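Local coordinates for RNA-binding protein RO60 (Deinococcus radiodurans, PDB 2NVO) that binds several small RNAs that accumulate during recovery from ultraviolet irradiation and contributes to the bacterium's resistance to ultraviolet light, at residues A202-K205 with F206-D209; V525-A528 with F529-E533. All blocks are in the same frame, centred on the assembly; numbering follows the deposited sequence.

Contact 1 (A202-K205 with F206-D209); sequences AVLK and FMVD
K205 and D209 meet one turn apart at the C-terminal end of helix 198-209. The aliphatic part of the lysine lies obliquely across the carboxylate: its CE is 3.4 Å from D209 OD1. The charged ends stay further apart, K205 NZ and D209 OD1 being 4.2 Å from each other, too far for a salt bridge. D209 has CG set between its backbone N and carbonyl carbon (chi1 68°), which folds the carboxylate back toward the chain. D209 OD2 then accepts a hydrogen bond from the backbone N of V211, just past the helix. It also lies 2.9 Å from K205 O, a meeting of two acceptors.

That carbonyl takes two backbone donors. D209 N comes in nearly along the C=O axis at 2.9 Å from K205 O, while V208 N sits above the carbonyl plane at 3.1 Å from the same oxygen. V208 N is shared between K205 O and a weak bond to L204 O; D209 N keeps the i+4 pattern.

On the buried side M207 carries the packing. Its SD stands 4.3 Å from V203 CG2 and equally far from L204 CD2, so the thioether rests against both branched side chains of the preceding turn. Beyond them, helices 166-175 and 184-191 take up M207 and L204, and F206 turns to I223 and L227 of helix 219-229, as expected of stacked helical repeats in a TROVE domain. The N-H groups of V211, V208 and D209 probably offset the approach of D209 OD2 to K205 O, the lysine pulling at most weakly on OD1.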
ATOM      1  N   ALA A 202     -34.686   0.385   2.042  1.00 26.44           N
ATOM      2  CA  ALA A 202     -34.733   0.644   3.471  1.00 30.06           C
ATOM      3  C   ALA A 202     -33.371   1.107   3.995  1.00 30.60           C
ATOM      4  O   ALA A 202     -33.299   2.021   4.823  1.00 30.62           O
ATOM      5  CB  ALA A 202     -35.210  -0.599   4.220  1.00 30.40           C
ATOM      6  N   VAL A 203     -32.296   0.488   3.507  1.00 27.87           N
ATOM      7  CA  VAL A 203     -30.957   0.870   3.946  1.00 28.26           C
ATOM      8  C   VAL A 203     -30.534   2.189   3.321  1.00 30.14           C
ATOM      9  O   VAL A 203     -29.773   2.954   3.918  1.00 27.53           O
ATOM     10  CB  VAL A 203     -29.887  -0.209   3.653  1.00 28.20           C
ATOM     11  CG1 VAL A 203     -29.687  -0.380   2.171  1.00 31.90           C
ATOM     12  CG2 VAL A 203     -28.557   0.175   4.299  1.00 29.27           C
ATOM     13  N   LEU A 204     -31.030   2.454   2.116  1.00 26.67           N
ATOM     14  CA  LEU A 204     -30.758   3.720   1.454  1.00 26.08           C
ATOM     15  C   LEU A 204     -31.443   4.825   2.244  1.00 27.51           C
ATOM     16  O   LEU A 204     -30.841   5.867   2.528  1.00 26.96           O
ATOM     17  CB  LEU A 204     -31.243   3.686   0.001  1.00 23.83           C
ATOM     18  CG  LEU A 204     -30.425   2.787  -0.934  1.00 27.29           C
ATOM     19  CD1 LEU A 204     -30.992   2.766  -2.351  1.00 20.57           C
ATOM     20  CD2 LEU A 204     -28.972   3.218  -0.968  1.00 22.36           C
ATOM     21  N   LYS A 205     -32.693   4.579   2.628  1.00 25.37           N
ATOM     22  CA  LYS A 205     -33.426   5.530   3.449  1.00 29.28           C
ATOM     23  C   LYS A 205     -32.704   5.781   4.773  1.00 31.10           C
ATOM     24  O   LYS A 205     -32.624   6.917   5.234  1.00 28.90           O
ATOM     25  CB  LYS A 205     -34.851   5.047   3.717  1.00 28.41           C
ATOM     26  CG  LYS A 205     -35.753   6.126   4.320  1.00 33.78           C
ATOM     27  CD  LYS A 205     -37.065   5.543   4.818  1.00 39.24           C
ATOM     28  CE  LYS A 205     -37.953   6.609   5.455  1.00 46.54           C
ATOM     29  NZ  LYS A 205     -38.641   7.463   4.439  1.00 50.84           N
ATOM     30  N   PHE A 206     -32.180   4.719   5.381  1.00 29.38           N
ATOM     31  CA  PHE A 206     -31.473   4.867   6.649  1.00 32.50           C
ATOM     32  C   PHE A 206     -30.209   5.700   6.478  1.00 31.63           C
ATOM     33  O   PHE A 206     -29.854   6.490   7.352  1.00 33.77           O
ATOM     34  CB  PHE A 206     -31.112   3.510   7.250  1.00 33.71           C
ATOM     35  CG  PHE A 206     -30.119   3.602   8.378  1.00 34.24           C
ATOM     36  CD1 PHE A 206     -30.543   3.852   9.672  1.00 39.28           C
ATOM     37  CD2 PHE A 206     -28.764   3.464   8.139  1.00 34.12           C
ATOM     38  CE1 PHE A 206     -29.632   3.951  10.711  1.00 39.80           C
ATOM     39  CE2 PHE A 206     -27.850   3.565   9.173  1.00 37.38           C
ATOM     40  CZ  PHE A 206     -28.287   3.807  10.459  1.00 36.02           C
ATOM     41  N   MET A 207     -29.532   5.507   5.353  1.00 25.94           N
ATOM     42  CA  MET A 207     -28.292   6.217   5.063  1.00 29.70           C
ATOM     43  C   MET A 207     -28.523   7.713   4.921  1.00 28.39           C
ATOM     44  O   MET A 207     -27.600   8.510   5.078  1.00 26.06           O
ATOM     45  CB  MET A 207     -27.628   5.652   3.806  1.00 26.27           C
ATOM     46  CG  MET A 207     -27.020   4.270   4.011  1.00 27.69           C
ATOM     47  SD  MET A 207     -26.439   3.440   2.507  1.00 28.79           S
ATOM     48  CE  MET A 207     -25.015   4.434   2.061  1.00 21.66           C
ATOM     49  N   VAL A 208     -29.765   8.084   4.630  1.00 28.82           N
ATOM     50  CA  VAL A 208     -30.131   9.488   4.520  1.00 30.99           C
ATOM     51  C   VAL A 208     -30.689  10.055   5.827  1.00 31.17           C
ATOM     52  O   VAL A 208     -30.317  11.150   6.229  1.00 34.75           O
ATOM     53  CB  VAL A 208     -31.125   9.732   3.363  1.00 27.79           C
ATOM     54  CG1 VAL A 208     -31.559  11.180   3.332  1.00 34.23           C
ATOM     55  CG2 VAL A 208     -30.493   9.348   2.041  1.00 22.52           C
ATOM     56  N   ASP A 209     -31.561   9.319   6.507  1.00 31.84           N
ATOM     57  CA  ASP A 209     -32.221   9.894   7.679  1.00 37.89           C
ATOM     58  C   ASP A 209     -31.845   9.270   9.027  1.00 40.32           C
ATOM     59  O   ASP A 209     -32.351   9.693  10.070  1.00 42.83           O
ATOM     60  CB  ASP A 209     -33.745   9.934   7.498  1.00 38.51           C
ATOM     61  CG  ASP A 209     -34.372   8.554   7.472  1.00 40.17           C
ATOM     62  OD1 ASP A 209     -35.556   8.451   7.080  1.00 41.04           O
ATOM     63  OD2 ASP A 209     -33.686   7.577   7.843  1.00 36.99           O
TER

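Contact 2 (V525-A528 with F529-E533); sequences VMTA and FARGE
R531 folds back over the last turn of helix 522-530, laying one face of its guanidinium against T527. The methyl CG2 of T527 sits 3.6 Å above that plane, displaced toward the rim, and lies 3.7 Å from R531 NH1. Two torsions place the groups: the T527 methyl points opposite its own backbone N, toward the arginine, and the arginine chain bends at chi3 (-51°). T527 OG1, meanwhile, bonds to the carbonyl O of P523.

The other end of the guanidinium passes A528, with R531 NH2 3.7 Å from A528 CB, and goes on to E533. There R531 NH2 forms a salt bridge of 2.6 Å with E533 OE2. NH2 meets OE2 on the syn side, but OE2 lies 27° out of the guanidinium plane and the hydrogen bond is bent. R95 makes a weaker, longer ion pair with the same oxygen.

Beneath these side chains the helix closes in a Schellman motif. E533 N bonds to A528 O at 2.9 Å and G532 N to F529 O at 2.9 Å, with G532 at positive phi (83°). F529 and M526 face the central sheet of the VWFA-like domain, packing on strands 491-496 and 512-517. The ion pair thus bridges the glycine turn from side chain to side chain, adding to its two backbone bonds, while the T527 methyl packs on one guanidinium face near its rim, with the A528 backbone under that face too and the A528 methyl beside NH2.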
ATOM      1  N   VAL A 525       5.638  -2.260  -6.296  1.00 12.27           N
ATOM      2  CA  VAL A 525       5.826  -1.276  -7.360  1.00 10.65           C
ATOM      3  C   VAL A 525       7.184  -1.501  -8.032  1.00 10.56           C
ATOM      4  O   VAL A 525       7.296  -1.440  -9.256  1.00 10.30           O
ATOM      5  CB  VAL A 525       5.674   0.161  -6.834  1.00 12.44           C
ATOM      6  CG1 VAL A 525       6.229   1.199  -7.835  1.00 10.78           C
ATOM      7  CG2 VAL A 525       4.216   0.445  -6.517  1.00 12.88           C
ATOM      8  N   MET A 526       8.212  -1.787  -7.234  1.00 10.31           N
ATOM      9  CA  MET A 526       9.551  -1.950  -7.786  1.00  9.26           C
ATOM     10  C   MET A 526       9.587  -3.188  -8.656  1.00  9.80           C
ATOM     11  O   MET A 526      10.188  -3.195  -9.722  1.00  7.59           O
ATOM     12  CB  MET A 526      10.602  -2.044  -6.678  1.00  6.01           C
ATOM     13  CG  MET A 526      10.886  -0.693  -6.002  1.00  7.85           C
ATOM     14  SD  MET A 526      11.769  -0.840  -4.439  1.00 12.07           S
ATOM     15  CE  MET A 526      13.303  -1.464  -4.987  1.00  6.78           C
ATOM     16  N   THR A 527       8.931  -4.239  -8.182  1.00 11.20           N
ATOM     17  CA  THR A 527       8.864  -5.485  -8.932  1.00 11.49           C
ATOM     18  C   THR A 527       8.081  -5.271 -10.225  1.00 12.69           C
ATOM     19  O   THR A 527       8.490  -5.730 -11.282  1.00 13.75           O
ATOM     20  CB  THR A 527       8.189  -6.584  -8.097  1.00  9.54           C
ATOM     21  OG1 THR A 527       8.996  -6.856  -6.945  1.00 15.17           O
ATOM     22  CG2 THR A 527       8.028  -7.863  -8.918  1.00 17.03           C
ATOM     23  N   ALA A 528       6.950  -4.581 -10.136  1.00 11.87           N
ATOM     24  CA  ALA A 528       6.141  -4.330 -11.329  1.00 12.61           C
ATOM     25  C   ALA A 528       6.944  -3.532 -12.339  1.00 14.77           C
ATOM     26  O   ALA A 528       6.907  -3.803 -13.538  1.00 13.97           O
ATOM     27  CB  ALA A 528       4.861  -3.593 -10.967  1.00 13.76           C
ATOM     28  N   PHE A 529       7.675  -2.533 -11.849  1.00 11.57           N
ATOM     29  CA  PHE A 529       8.529  -1.723 -12.714  1.00 10.53           C
ATOM     30  C   PHE A 529       9.607  -2.575 -13.392  1.00 10.62           C
ATOM     31  O   PHE A 529       9.851  -2.447 -14.595  1.00 12.88           O
ATOM     32  CB  PHE A 529       9.175  -0.593 -11.903  1.00 10.32           C
ATOM     33  CG  PHE A 529      10.241   0.152 -12.648  1.00 10.89           C
ATOM     34  CD1 PHE A 529      11.573  -0.110 -12.410  1.00 10.01           C
ATOM     35  CD2 PHE A 529       9.908   1.111 -13.589  1.00 12.99           C
ATOM     36  CE1 PHE A 529      12.566   0.573 -13.081  1.00 10.07           C
ATOM     37  CE2 PHE A 529      10.900   1.802 -14.275  1.00 13.61           C
ATOM     38  CZ  PHE A 529      12.236   1.522 -14.025  1.00 10.33           C
ATOM     39  N   ALA A 530      10.264  -3.439 -12.626  1.00 11.02           N
ATOM     40  CA  ALA A 530      11.357  -4.243 -13.167  1.00 11.82           C
ATOM     41  C   ALA A 530      10.849  -5.199 -14.248  1.00 14.52           C
ATOM     42  O   ALA A 530      11.576  -5.520 -15.189  1.00 11.06           O
ATOM     43  CB  ALA A 530      12.051  -5.032 -12.065  1.00 12.41           C
ATOM     44  N   ARG A 531       9.608  -5.654 -14.088  1.00 15.89           N
ATOM     45  CA  ARG A 531       8.980  -6.549 -15.059  1.00 17.36           C
ATOM     46  C   ARG A 531       8.520  -5.795 -16.299  1.00 19.43           C
ATOM     47  O   ARG A 531       7.996  -6.402 -17.229  1.00 20.16           O
ATOM     48  CB  ARG A 531       7.775  -7.263 -14.440  1.00 19.49           C
ATOM     49  CG  ARG A 531       8.112  -8.283 -13.376  1.00 20.25           C
ATOM     50  CD  ARG A 531       6.849  -8.974 -12.821  1.00 22.18           C
ATOM     51  NE  ARG A 531       5.827  -8.009 -12.417  1.00 30.26           N
ATOM     52  CZ  ARG A 531       4.997  -8.176 -11.388  1.00 28.36           C
ATOM     53  NH1 ARG A 531       5.072  -9.273 -10.645  1.00 36.62           N
ATOM     54  NH2 ARG A 531       4.096  -7.244 -11.095  1.00 27.23           N
ATOM     55  N   GLY A 532       8.700  -4.477 -16.308  1.00 17.21           N
ATOM     56  CA  GLY A 532       8.282  -3.651 -17.428  1.00 15.21           C
ATOM     57  C   GLY A 532       6.813  -3.237 -17.428  1.00 18.19           C
ATOM     58  O   GLY A 532       6.306  -2.792 -18.452  1.00 18.89           O
ATOM     59  N   GLU A 533       6.132  -3.373 -16.290  1.00 17.91           N
ATOM     60  CA  GLU A 533       4.694  -3.092 -16.200  1.00 20.45           C
ATOM     61  C   GLU A 533       4.327  -1.673 -15.710  1.00 21.32           C
ATOM     62  O   GLU A 533       3.151  -1.365 -15.529  1.00 22.34           O
ATOM     63  CB  GLU A 533       4.011  -4.129 -15.292  1.00 21.63           C
ATOM     64  CG  GLU A 533       4.230  -5.574 -15.706  1.00 24.00           C
ATOM     65  CD  GLU A 533       3.986  -6.565 -14.573  1.00 29.27           C
ATOM     66  OE1 GLU A 533       4.100  -7.786 -14.810  1.00 32.65           O
ATOM     67  OE2 GLU A 533       3.690  -6.134 -13.439  1.00 34.18           O
TER

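Both contacts lie at the C-terminal end of a helix, on opposite sides of the chain's centre, with their own centres 44 Å apart. Contact 1 belongs to the helical TROVE domain, far from the middle of the molecule, in the part of the domain that probably binds RNA, as in relatives; its apolar side meets other helices. Contact 2 belongs to the VWFA-like domain, nearer the middle, and its apolar side meets a beta sheet. Each is buried on one side and more polar on the other. The oppositely charged groups stop short of a salt bridge in 202-209 but form one in 525-533, where a glycine turn also ends the helix.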